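Long-range contacts in p22 protein (Trypanosoma brucei, PDB 3JV1), which acts as an accessory factor for RNA editing of the cytochrome oxidase subunit II transcript and belongs to the Mam33 family: residues A[76-87]-A[141-150]; A[98-109]-A[121-130]. One frame throughout, in Å; residues are numbered along the deposited sequence.

Contact 1: residues A[76-87]-A[141-150]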
loop_
_atom_site.group_PDB
_atom_site.type_symbol
_atom_site.label_atom_id
_atom_site.label_comp_id
_atom_site.label_asym_id
_atom_site.label_seq_id
_atom_site.Cartn_x
_atom_site.Cartn_y
_atom_site.Cartn_z
ATOM N N VAL A 76 11.541 -14.967 0.822
ATOM C CA VAL A 76 12.414 -16.034 0.393
ATOM C C VAL A 76 11.517 -17.020 -0.336
ATOM O O VAL A 76 10.593 -17.582 0.250
ATOM C CB VAL A 76 13.096 -16.720 1.585
ATOM C CG1 VAL A 76 13.707 -18.051 1.152
ATOM C CG2 VAL A 76 14.188 -15.811 2.130
ATOM N N LEU A 77 11.764 -17.205 -1.625
ATOM C CA LEU A 77 10.961 -18.145 -2.396
ATOM C C LEU A 77 11.754 -19.394 -2.748
ATOM O O LEU A 77 12.930 -19.318 -3.114
ATOM C CB LEU A 77 10.450 -17.502 -3.687
ATOM C CG LEU A 77 9.531 -16.277 -3.594
ATOM C CD1 LEU A 77 10.355 -15.017 -3.383
ATOM C CD2 LEU A 77 8.727 -16.164 -4.880
ATOM N N VAL A 78 11.109 -20.547 -2.609
ATOM C CA VAL A 78 11.720 -21.818 -2.960
ATOM C C VAL A 78 10.803 -22.327 -4.055
ATOM O O VAL A 78 9.656 -22.689 -3.799
ATOM C CB VAL A 78 11.753 -22.791 -1.766
ATOM C CG1 VAL A 78 12.363 -24.126 -2.201
ATOM C CG2 VAL A 78 12.576 -22.180 -0.631
ATOM N N VAL A 79 11.312 -22.316 -5.284
ATOM C CA VAL A 79 10.538 -22.704 -6.453
ATOM C C VAL A 79 10.964 -24.031 -7.051
ATOM O O VAL A 79 12.143 -24.272 -7.293
ATOM C CB VAL A 79 10.641 -21.608 -7.542
ATOM C CG1 VAL A 79 9.617 -21.856 -8.646
ATOM C CG2 VAL A 79 10.437 -20.237 -6.910
ATOM N N ASN A 80 9.981 -24.879 -7.315
ATOM C CA ASN A 80 10.235 -26.198 -7.875
ATOM C C ASN A 80 8.942 -26.752 -8.469
ATOM O O ASN A 80 7.873 -26.649 -7.863
ATOM C CB ASN A 80 10.762 -27.124 -6.770
ATOM C CG ASN A 80 11.333 -28.419 -7.310
ATOM O OD1 ASN A 80 11.790 -28.477 -8.447
ATOM N ND2 ASN A 80 11.331 -29.462 -6.486
ATOM N N GLY A 81 9.046 -27.317 -9.668
ATOM C CA GLY A 81 7.888 -27.900 -10.328
ATOM C C GLY A 81 6.726 -26.956 -10.574
ATOM O O GLY A 81 5.571 -27.368 -10.512
ATOM N N GLY A 82 7.018 -25.692 -10.843
ATOM C CA GLY A 82 5.955 -24.736 -11.099
ATOM C C GLY A 82 5.223 -24.222 -9.873
ATOM O O GLY A 82 4.214 -23.528 -9.997
ATOM N N LYS A 83 5.727 -24.551 -8.687
ATOM C CA LYS A 83 5.104 -24.099 -7.444
ATOM C C LYS A 83 6.145 -23.427 -6.555
ATOM O O LYS A 83 7.344 -23.579 -6.771
ATOM C CB LYS A 83 4.487 -25.283 -6.699
ATOM C CG LYS A 83 3.437 -26.034 -7.493
ATOM C CD LYS A 83 2.880 -27.215 -6.693
ATOM C CE LYS A 83 1.875 -28.015 -7.510
ATOM N NZ LYS A 83 0.710 -27.178 -7.928
ATOM N N ALA A 84 5.695 -22.685 -5.552
ATOM C CA ALA A 84 6.636 -22.030 -4.662
ATOM C C ALA A 84 6.200 -21.966 -3.207
ATOM O O ALA A 84 5.023 -21.804 -2.893
ATOM C CB ALA A 84 6.927 -20.622 -5.164
ATOM N N LEU A 85 7.183 -22.108 -2.325
ATOM C CA LEU A 85 6.982 -22.004 -0.890
ATOM C C LEU A 85 7.545 -20.601 -0.672
ATOM O O LEU A 85 8.710 -20.348 -0.989
ATOM C CB LEU A 85 7.847 -23.023 -0.147
ATOM C CG LEU A 85 7.213 -23.881 0.950
ATOM C CD1 LEU A 85 8.299 -24.714 1.617
ATOM C CD2 LEU A 85 6.499 -23.014 1.965
ATOM N N VAL A 86 6.724 -19.693 -0.153
ATOM C CA VAL A 86 7.152 -18.321 0.062
ATOM C C VAL A 86 7.198 -17.920 1.534
ATOM O O VAL A 86 6.173 -17.882 2.208
ATOM C CB VAL A 86 6.226 -17.347 -0.705
ATOM C CG1 VAL A 86 6.764 -15.925 -0.611
ATOM C CG2 VAL A 86 6.126 -17.778 -2.169
ATOM N N PHE A 87 8.399 -17.619 2.017
ATOM C CA PHE A 87 8.619 -17.219 3.402
ATOM C C PHE A 87 8.699 -15.701 3.542
ATOM O O PHE A 87 9.570 -15.060 2.941
ATOM C CB PHE A 87 9.926 -17.821 3.923
ATOM C CG PHE A 87 9.922 -19.326 4.003
ATOM C CD1 PHE A 87 9.556 -19.973 5.184
ATOM C CD2 PHE A 87 10.275 -20.092 2.898
ATOM C CE1 PHE A 87 9.548 -21.363 5.256
ATOM C CE2 PHE A 87 10.270 -21.489 2.959
ATOM C CZ PHE A 87 9.906 -22.126 4.142
ATOM N N PHE A 141 10.571 -25.917 9.651
ATOM C CA PHE A 141 10.648 -24.877 8.626
ATOM C C PHE A 141 12.015 -24.204 8.673
ATOM O O PHE A 141 12.646 -24.004 7.633
ATOM C CB PHE A 141 9.563 -23.813 8.828
ATOM C CG PHE A 141 8.247 -24.148 8.182
ATOM C CD1 PHE A 141 8.187 -24.483 6.834
ATOM C CD2 PHE A 141 7.065 -24.097 8.910
ATOM C CE1 PHE A 141 6.964 -24.764 6.210
ATOM C CE2 PHE A 141 5.833 -24.375 8.299
ATOM C CZ PHE A 141 5.786 -24.709 6.943
ATOM N N THR A 142 12.475 -23.858 9.876
ATOM C CA THR A 142 13.781 -23.209 10.034
ATOM C C THR A 142 14.926 -24.119 9.546
ATOM O O THR A 142 15.852 -23.650 8.882
ATOM C CB THR A 142 14.022 -22.757 11.510
ATOM O OG1 THR A 142 15.330 -22.180 11.635
ATOM C CG2 THR A 142 13.931 -23.920 12.445
ATOM N N SER A 143 14.852 -25.412 9.853
ATOM C CA SER A 143 15.866 -26.373 9.407
ATOM C C SER A 143 15.857 -26.514 7.879
ATOM O O SER A 143 16.897 -26.680 7.256
ATOM C CB SER A 143 15.606 -27.743 10.033
ATOM O OG SER A 143 15.621 -27.652 11.441
ATOM N N TYR A 144 14.666 -26.476 7.291
ATOM C CA TYR A 144 14.495 -26.561 5.843
ATOM C C TYR A 144 15.210 -25.364 5.179
ATOM O O TYR A 144 15.911 -25.512 4.177
ATOM C CB TYR A 144 12.997 -26.540 5.520
ATOM C CG TYR A 144 12.639 -26.540 4.054
ATOM C CD1 TYR A 144 12.552 -27.731 3.334
ATOM C CD2 TYR A 144 12.329 -25.347 3.398
ATOM C CE1 TYR A 144 12.155 -27.735 1.999
ATOM C CE2 TYR A 144 11.935 -25.339 2.070
ATOM C CZ TYR A 144 11.846 -26.529 1.376
ATOM O OH TYR A 144 11.438 -26.510 0.062
ATOM N N LEU A 145 15.030 -24.178 5.748
ATOM C CA LEU A 145 15.669 -22.984 5.213
ATOM C C LEU A 145 17.180 -23.032 5.425
ATOM O O LEU A 145 17.954 -22.637 4.552
ATOM C CB LEU A 145 15.098 -21.738 5.884
ATOM C CG LEU A 145 13.649 -21.419 5.530
ATOM C CD1 LEU A 145 13.129 -20.363 6.466
ATOM C CD2 LEU A 145 13.567 -20.957 4.077
ATOM N N SER A 146 17.598 -23.525 6.584
ATOM C CA SER A 146 19.014 -23.612 6.884
ATOM C C SER A 146 19.742 -24.574 5.938
ATOM O O SER A 146 20.862 -24.308 5.526
ATOM C CB SER A 146 19.220 -24.045 8.333
ATOM O OG SER A 146 20.573 -23.862 8.702
ATOM N N ALA A 147 19.106 -25.685 5.587
ATOM C CA ALA A 147 19.724 -26.650 4.680
ATOM C C ALA A 147 19.942 -26.037 3.299
ATOM O O ALA A 147 20.712 -26.561 2.493
ATOM C CB ALA A 147 18.857 -27.898 4.560
ATOM N N ARG A 148 19.259 -24.929 3.028
ATOM C CA ARG A 148 19.390 -24.259 1.749
ATOM C C ARG A 148 20.247 -22.992 1.827
ATOM O O ARG A 148 20.267 -22.186 0.898
ATOM C CB ARG A 148 17.995 -23.949 1.189
ATOM C CG ARG A 148 17.227 -25.222 0.843
ATOM C CD ARG A 148 15.736 -25.010 0.607
ATOM N NE ARG A 148 15.153 -26.234 0.069
ATOM C CZ ARG A 148 15.162 -27.402 0.707
ATOM N NH1 ARG A 148 15.704 -27.496 1.914
ATOM N NH2 ARG A 148 14.691 -28.488 0.116
ATOM N N GLY A 149 20.962 -22.819 2.933
ATOM C CA GLY A 149 21.812 -21.647 3.069
ATOM C C GLY A 149 21.164 -20.408 3.656
ATOM O O GLY A 149 21.837 -19.402 3.875
ATOM N N VAL A 150 19.860 -20.459 3.910
ATOM C CA VAL A 150 19.176 -19.309 4.491
ATOM C C VAL A 150 19.355 -19.427 5.993
ATOM O O VAL A 150 18.498 -19.951 6.707
ATOM C CB VAL A 150 17.684 -19.301 4.130
ATOM C CG1 VAL A 150 17.045 -18.015 4.612
ATOM C CG2 VAL A 150 17.523 -19.445 2.619
#

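Contact 2: residues A[98-109]-A[121-130]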
loop_
_atom_site.group_PDB
_atom_site.type_symbol
_atom_site.label_atom_id
_atom_site.label_comp_id
_atom_site.label_asym_id
_atom_site.label_seq_id
_atom_site.Cartn_x
_atom_site.Cartn_y
_atom_site.Cartn_z
ATOM N N ILE A 98 11.026 -15.714 10.795
ATOM C CA ILE A 98 9.945 -16.060 9.892
ATOM C C ILE A 98 8.667 -15.384 10.390
ATOM O O ILE A 98 8.260 -15.586 11.532
ATOM C CB ILE A 98 9.714 -17.582 9.849
ATOM C CG1 ILE A 98 11.006 -18.298 9.462
ATOM C CG2 ILE A 98 8.621 -17.905 8.848
ATOM C CD1 ILE A 98 10.964 -19.785 9.727
ATOM N N ASN A 99 8.041 -14.583 9.538
ATOM C CA ASN A 99 6.816 -13.904 9.920
ATOM C C ASN A 99 5.614 -14.583 9.301
ATOM O O ASN A 99 4.552 -14.641 9.914
ATOM C CB ASN A 99 6.844 -12.439 9.480
ATOM C CG ASN A 99 8.010 -11.688 10.063
ATOM O OD1 ASN A 99 8.268 -11.759 11.268
ATOM N ND2 ASN A 99 8.728 -10.958 9.215
ATOM N N ASN A 100 5.790 -15.089 8.082
ATOM C CA ASN A 100 4.721 -15.763 7.355
ATOM C C ASN A 100 5.282 -16.875 6.482
ATOM O O ASN A 100 6.438 -16.838 6.083
ATOM C CB ASN A 100 3.974 -14.774 6.442
ATOM C CG ASN A 100 3.181 -13.734 7.212
ATOM O OD1 ASN A 100 2.120 -14.027 7.762
ATOM N ND2 ASN A 100 3.693 -12.511 7.253
ATOM N N VAL A 101 4.446 -17.866 6.206
ATOM C CA VAL A 101 4.799 -18.983 5.340
ATOM C C VAL A 101 3.580 -19.208 4.460
ATOM O O VAL A 101 2.515 -19.590 4.950
ATOM C CB VAL A 101 5.075 -20.285 6.113
ATOM C CG1 VAL A 101 5.348 -21.418 5.118
ATOM C CG2 VAL A 101 6.258 -20.106 7.038
ATOM N N CYS A 102 3.734 -18.939 3.168
ATOM C CA CYS A 102 2.655 -19.107 2.209
ATOM C C CYS A 102 3.050 -20.148 1.184
ATOM O O CYS A 102 4.238 -20.411 0.965
ATOM C CB CYS A 102 2.389 -17.802 1.452
ATOM S SG CYS A 102 2.220 -16.361 2.484
ATOM N N PHE A 103 2.043 -20.745 0.560
ATOM C CA PHE A 103 2.299 -21.697 -0.497
ATOM C C PHE A 103 1.598 -21.179 -1.744
ATOM O O PHE A 103 0.437 -20.790 -1.694
ATOM C CB PHE A 103 1.773 -23.087 -0.179
ATOM C CG PHE A 103 2.201 -24.111 -1.190
ATOM C CD1 PHE A 103 3.505 -24.586 -1.196
ATOM C CD2 PHE A 103 1.327 -24.540 -2.184
ATOM C CE1 PHE A 103 3.938 -25.474 -2.181
ATOM C CE2 PHE A 103 1.753 -25.426 -3.173
ATOM C CZ PHE A 103 3.062 -25.892 -3.167
ATOM N N ARG A 104 2.317 -21.164 -2.859
ATOM C CA ARG A 104 1.752 -20.689 -4.108
ATOM C C ARG A 104 1.747 -21.779 -5.170
ATOM O O ARG A 104 2.800 -22.210 -5.633
ATOM C CB ARG A 104 2.544 -19.479 -4.606
ATOM C CG ARG A 104 2.529 -18.315 -3.640
ATOM C CD ARG A 104 1.117 -17.798 -3.424
ATOM N NE ARG A 104 1.090 -16.708 -2.453
ATOM C CZ ARG A 104 0.363 -16.714 -1.341
ATOM N NH1 ARG A 104 -0.414 -17.755 -1.049
ATOM N NH2 ARG A 104 0.420 -15.679 -0.515
ATOM N N HIS A 105 0.556 -22.228 -5.543
ATOM C CA HIS A 105 0.429 -23.257 -6.565
ATOM C C HIS A 105 0.883 -22.694 -7.909
ATOM O O HIS A 105 1.489 -23.395 -8.721
ATOM C CB HIS A 105 -1.023 -23.728 -6.658
ATOM C CG HIS A 105 -1.421 -24.665 -5.563
ATOM N ND1 HIS A 105 -0.980 -25.969 -5.505
ATOM C CD2 HIS A 105 -2.201 -24.482 -4.471
ATOM C CE1 HIS A 105 -1.470 -26.549 -4.425
ATOM N NE2 HIS A 105 -2.214 -25.669 -3.780
ATOM N N ASP A 106 0.586 -21.420 -8.133
ATOM C CA ASP A 106 0.968 -20.763 -9.371
ATOM C C ASP A 106 2.337 -20.126 -9.169
ATOM O O ASP A 106 2.435 -18.944 -8.836
ATOM C CB ASP A 106 -0.058 -19.691 -9.734
ATOM C CG ASP A 106 0.166 -19.117 -11.119
ATOM O OD1 ASP A 106 1.307 -19.196 -11.618
ATOM O OD2 ASP A 106 -0.799 -18.578 -11.701
ATOM N N GLY A 107 3.386 -20.924 -9.359
ATOM C CA GLY A 107 4.747 -20.445 -9.193
ATOM C C GLY A 107 5.069 -19.248 -10.067
ATOM O O GLY A 107 5.812 -18.357 -9.665
ATOM N N LYS A 108 4.510 -19.228 -11.269
ATOM C CA LYS A 108 4.740 -18.130 -12.192
ATOM C C LYS A 108 4.223 -16.840 -11.568
ATOM O O LYS A 108 4.866 -15.796 -11.651
ATOM C CB LYS A 108 4.031 -18.412 -13.518
ATOM C CG LYS A 108 4.247 -17.366 -14.589
ATOM C CD LYS A 108 3.571 -17.793 -15.888
ATOM C CE LYS A 108 4.132 -19.124 -16.380
ATOM N NZ LYS A 108 3.473 -19.613 -17.625
ATOM N N LEU A 109 3.054 -16.909 -10.944
ATOM C CA LEU A 109 2.495 -15.736 -10.292
ATOM C C LEU A 109 3.377 -15.375 -9.102
ATOM O O LEU A 109 3.632 -14.205 -8.838
ATOM C CB LEU A 109 1.070 -16.012 -9.821
ATOM C CG LEU A 109 0.383 -14.896 -9.028
ATOM C CD1 LEU A 109 0.307 -13.615 -9.847
ATOM C CD2 LEU A 109 -1.013 -15.365 -8.642
ATOM N N LYS A 121 -1.797 -11.638 -5.486
ATOM C CA LYS A 121 -1.300 -12.469 -4.400
ATOM C C LYS A 121 -1.756 -11.972 -3.025
ATOM O O LYS A 121 -1.813 -12.750 -2.075
ATOM C CB LYS A 121 0.230 -12.558 -4.469
ATOM C CG LYS A 121 0.703 -13.380 -5.668
ATOM C CD LYS A 121 2.216 -13.433 -5.809
ATOM C CE LYS A 121 2.792 -12.139 -6.379
ATOM N NZ LYS A 121 4.225 -12.320 -6.735
ATOM N N SER A 122 -2.097 -10.691 -2.918
ATOM C CA SER A 122 -2.540 -10.140 -1.637
ATOM C C SER A 122 -3.915 -10.683 -1.235
ATOM O O SER A 122 -4.334 -10.551 -0.086
ATOM C CB SER A 122 -2.598 -8.608 -1.697
ATOM O OG SER A 122 -3.788 -8.168 -2.332
ATOM N N GLN A 123 -4.610 -11.296 -2.185
ATOM C CA GLN A 123 -5.933 -11.858 -1.928
ATOM C C GLN A 123 -5.869 -13.342 -1.591
ATOM O O GLN A 123 -6.886 -13.955 -1.283
ATOM C CB GLN A 123 -6.833 -11.664 -3.148
ATOM C CG GLN A 123 -7.064 -10.207 -3.513
ATOM C CD GLN A 123 -8.030 -10.049 -4.663
ATOM O OE1 GLN A 123 -7.758 -10.485 -5.782
ATOM N NE2 GLN A 123 -9.172 -9.429 -4.393
ATOM N N LEU A 124 -4.674 -13.916 -1.645
ATOM C CA LEU A 124 -4.499 -15.340 -1.362
ATOM C C LEU A 124 -4.268 -15.614 0.120
ATOM O O LEU A 124 -3.923 -14.711 0.887
ATOM C CB LEU A 124 -3.317 -15.890 -2.165
ATOM C CG LEU A 124 -3.374 -15.676 -3.676
ATOM C CD1 LEU A 124 -2.078 -16.168 -4.297
ATOM C CD2 LEU A 124 -4.578 -16.408 -4.263
ATOM N N TYR A 125 -4.457 -16.873 0.507
ATOM C CA TYR A 125 -4.253 -17.308 1.882
ATOM C C TYR A 125 -2.815 -16.980 2.246
ATOM O O TYR A 125 -1.893 -17.271 1.481
ATOM C CB TYR A 125 -4.490 -18.815 1.996
ATOM C CG TYR A 125 -4.326 -19.375 3.392
ATOM C CD1 TYR A 125 -5.007 -18.818 4.476
ATOM C CD2 TYR A 125 -3.525 -20.492 3.622
ATOM C CE1 TYR A 125 -4.892 -19.360 5.756
ATOM C CE2 TYR A 125 -3.408 -21.044 4.893
ATOM C CZ TYR A 125 -4.093 -20.473 5.951
ATOM O OH TYR A 125 -3.976 -21.025 7.203
ATOM N N MET A 126 -2.625 -16.368 3.410
ATOM C CA MET A 126 -1.294 -15.976 3.853
ATOM C C MET A 126 -0.684 -16.939 4.865
ATOM O O MET A 126 0.285 -16.602 5.547
ATOM C CB MET A 126 -1.358 -14.575 4.446
ATOM C CG MET A 126 -1.795 -13.509 3.448
ATOM S SD MET A 126 -0.625 -13.362 2.080
ATOM C CE MET A 126 0.764 -12.633 2.927
ATOM N N GLY A 127 -1.249 -18.136 4.952
ATOM C CA GLY A 127 -0.754 -19.122 5.893
ATOM C C GLY A 127 -1.205 -18.802 7.304
ATOM O O GLY A 127 -1.809 -17.753 7.534
ATOM N N PRO A 128 -0.923 -19.679 8.275
ATOM C CA PRO A 128 -1.319 -19.451 9.665
ATOM C C PRO A 128 -0.395 -18.478 10.390
ATOM O O PRO A 128 0.712 -18.180 9.927
ATOM C CB PRO A 128 -1.226 -20.844 10.272
ATOM C CG PRO A 128 0.001 -21.389 9.595
ATOM C CD PRO A 128 -0.234 -20.980 8.138
ATOM N N ASP A 129 -0.876 -17.987 11.529
ATOM C CA ASP A 129 -0.113 -17.090 12.382
ATOM C C ASP A 129 0.931 -18.027 12.997
ATOM O O ASP A 129 0.572 -19.043 13.591
ATOM C CB ASP A 129 -1.035 -16.521 13.465
ATOM C CG ASP A 129 -0.317 -15.603 14.426
ATOM O OD1 ASP A 129 0.909 -15.750 14.594
ATOM O OD2 ASP A 129 -0.989 -14.740 15.030
ATOM N N LEU A 130 2.211 -17.709 12.833
ATOM C CA LEU A 130 3.269 -18.563 13.367
ATOM C C LEU A 130 3.077 -18.915 14.841
ATOM O O LEU A 130 3.521 -19.967 15.302
ATOM C CB LEU A 130 4.633 -17.899 13.170
ATOM C CG LEU A 130 5.395 -18.283 11.900
ATOM C CD1 LEU A 130 5.781 -19.755 11.989
ATOM C CD2 LEU A 130 4.549 -18.027 10.665
HETATM O O HOH W 1 2.891 -15.161 11.989
HETATM O O HOH W 2 1.141 -14.896 9.972
HETATM O O HOH W 3 1.864 -17.340 7.659
HETATM O O HOH W 4 -0.509 -19.935 1.675
#

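Contact 1: residues A[76-87]-A[141-150]
Leu145 lays its CD2 methyl over one face of the Phe87 ring, a CH-pi contact with the carbon 3.7 Å from the ring centroid and 18° off the normal. With CG anti to its own carbonyl carbon (chi1 -65°), Phe87 presents that face to the leucine, which approaches from the opposite direction. Phe141 comes to the edge of the same ring, its CD1 3.8 Å from Phe87 CE1, with the two ring planes 81° apart.

Leu85 CD1 touches Tyr144 CE2 at 3.7 Å, and Val78 CG2 packs on the same Tyr144 CE2 at 4.2 Å. Val78 CG1 lies against the hydroxyl, 3.4 Å from Tyr144 OH. Val76 CG1 reaches both Leu145 CD2 and Val150 CG2.

No hydrogen bond crosses between the segments. The Arg148 guanidinium lies over one face of the Tyr144 ring, shifted toward the rim, and Arg148 NH1 donates to Tyr144 O at 3.0 Å; Glu54 forms a salt bridge with NE, Asp4 of the second subunit with NH2. A Schellman motif with Gly149 as its C-prime residue closes the helix.

The contact seats the end of helix 135-146 on the hairpin of strands 72-80 and 83-92, flanked by strands 54-63 and 95-104.

Contact 2: residues A[98-109]-A[121-130]
Arg104 NH1 donates to Tyr125 O over 3.0 Å, nearly straight at 165° and in the plane of both the carbonyl and the guanidinium; NH2 adds a weak bond to the same oxygen. A bend at chi2 (-62°) turns the arginine toward the 121-130 loop, and NH1 also donates to Phe103 O from above that carbonyl's plane. At the other end, Lys121 NZ donates to Leu109 O at 2.9 Å and also to Asp112 O. Asp106 caps helix 107-111 by accepting from Leu109 N.

Water carries much of the remaining polar traffic. One water accepts from Phe103 N and donates to Tyr125 O; another accepts from Val101 N and lies 2.7 Å from Met126 O; a third accepts from Leu130 N and lies 2.7 Å from Asn99 O. Gly127 CA makes a CA-H...O contact with Val101 O, which also accepts from Trp173 of the second subunit.

Around these bonds, the guanidinium is held between Cys102 CB on one face and Leu124 CB on the other. Met126 SD sits at its edge, 3.6 Å from Arg104 NH2. The side chains of Leu109 and Lys121 run alongside one another, antiparallel, CG to CG at 3.7 Å, and Leu130 CD2 packs against Asn99 O.

The in-plane bond to Tyr125 O and the carbons over both faces together hold the guanidinium's rotation, and its charge probably polarises that carbonyl. The loop follows strand 95-104, an edge strand within this chain, through an arginine, a lysine and bridging waters, with no direct backbone-to-backbone hydrogen bond between the segments.

Both contacts build on the same antiparallel sheet, since strands 83-92 and 95-104 are neighbours in it, and they meet directly where Arg104 N probably donates to Ala84 O and Gly107 N to Gly82 O. Contact 1 is the buried one: every residue that touches is buried, and no hydrogen bond crosses between its segments. Contact 2 runs along an outermost strand within the chain, is only partly buried, and relies on side-chain-to-carbonyl bonds and water. In sequence, contact 2 is nested inside the loop that contact 1 closes. Val101 joins the two regions, packing on Leu85, Phe87 and Phe141, and both contacts reach the second subunit.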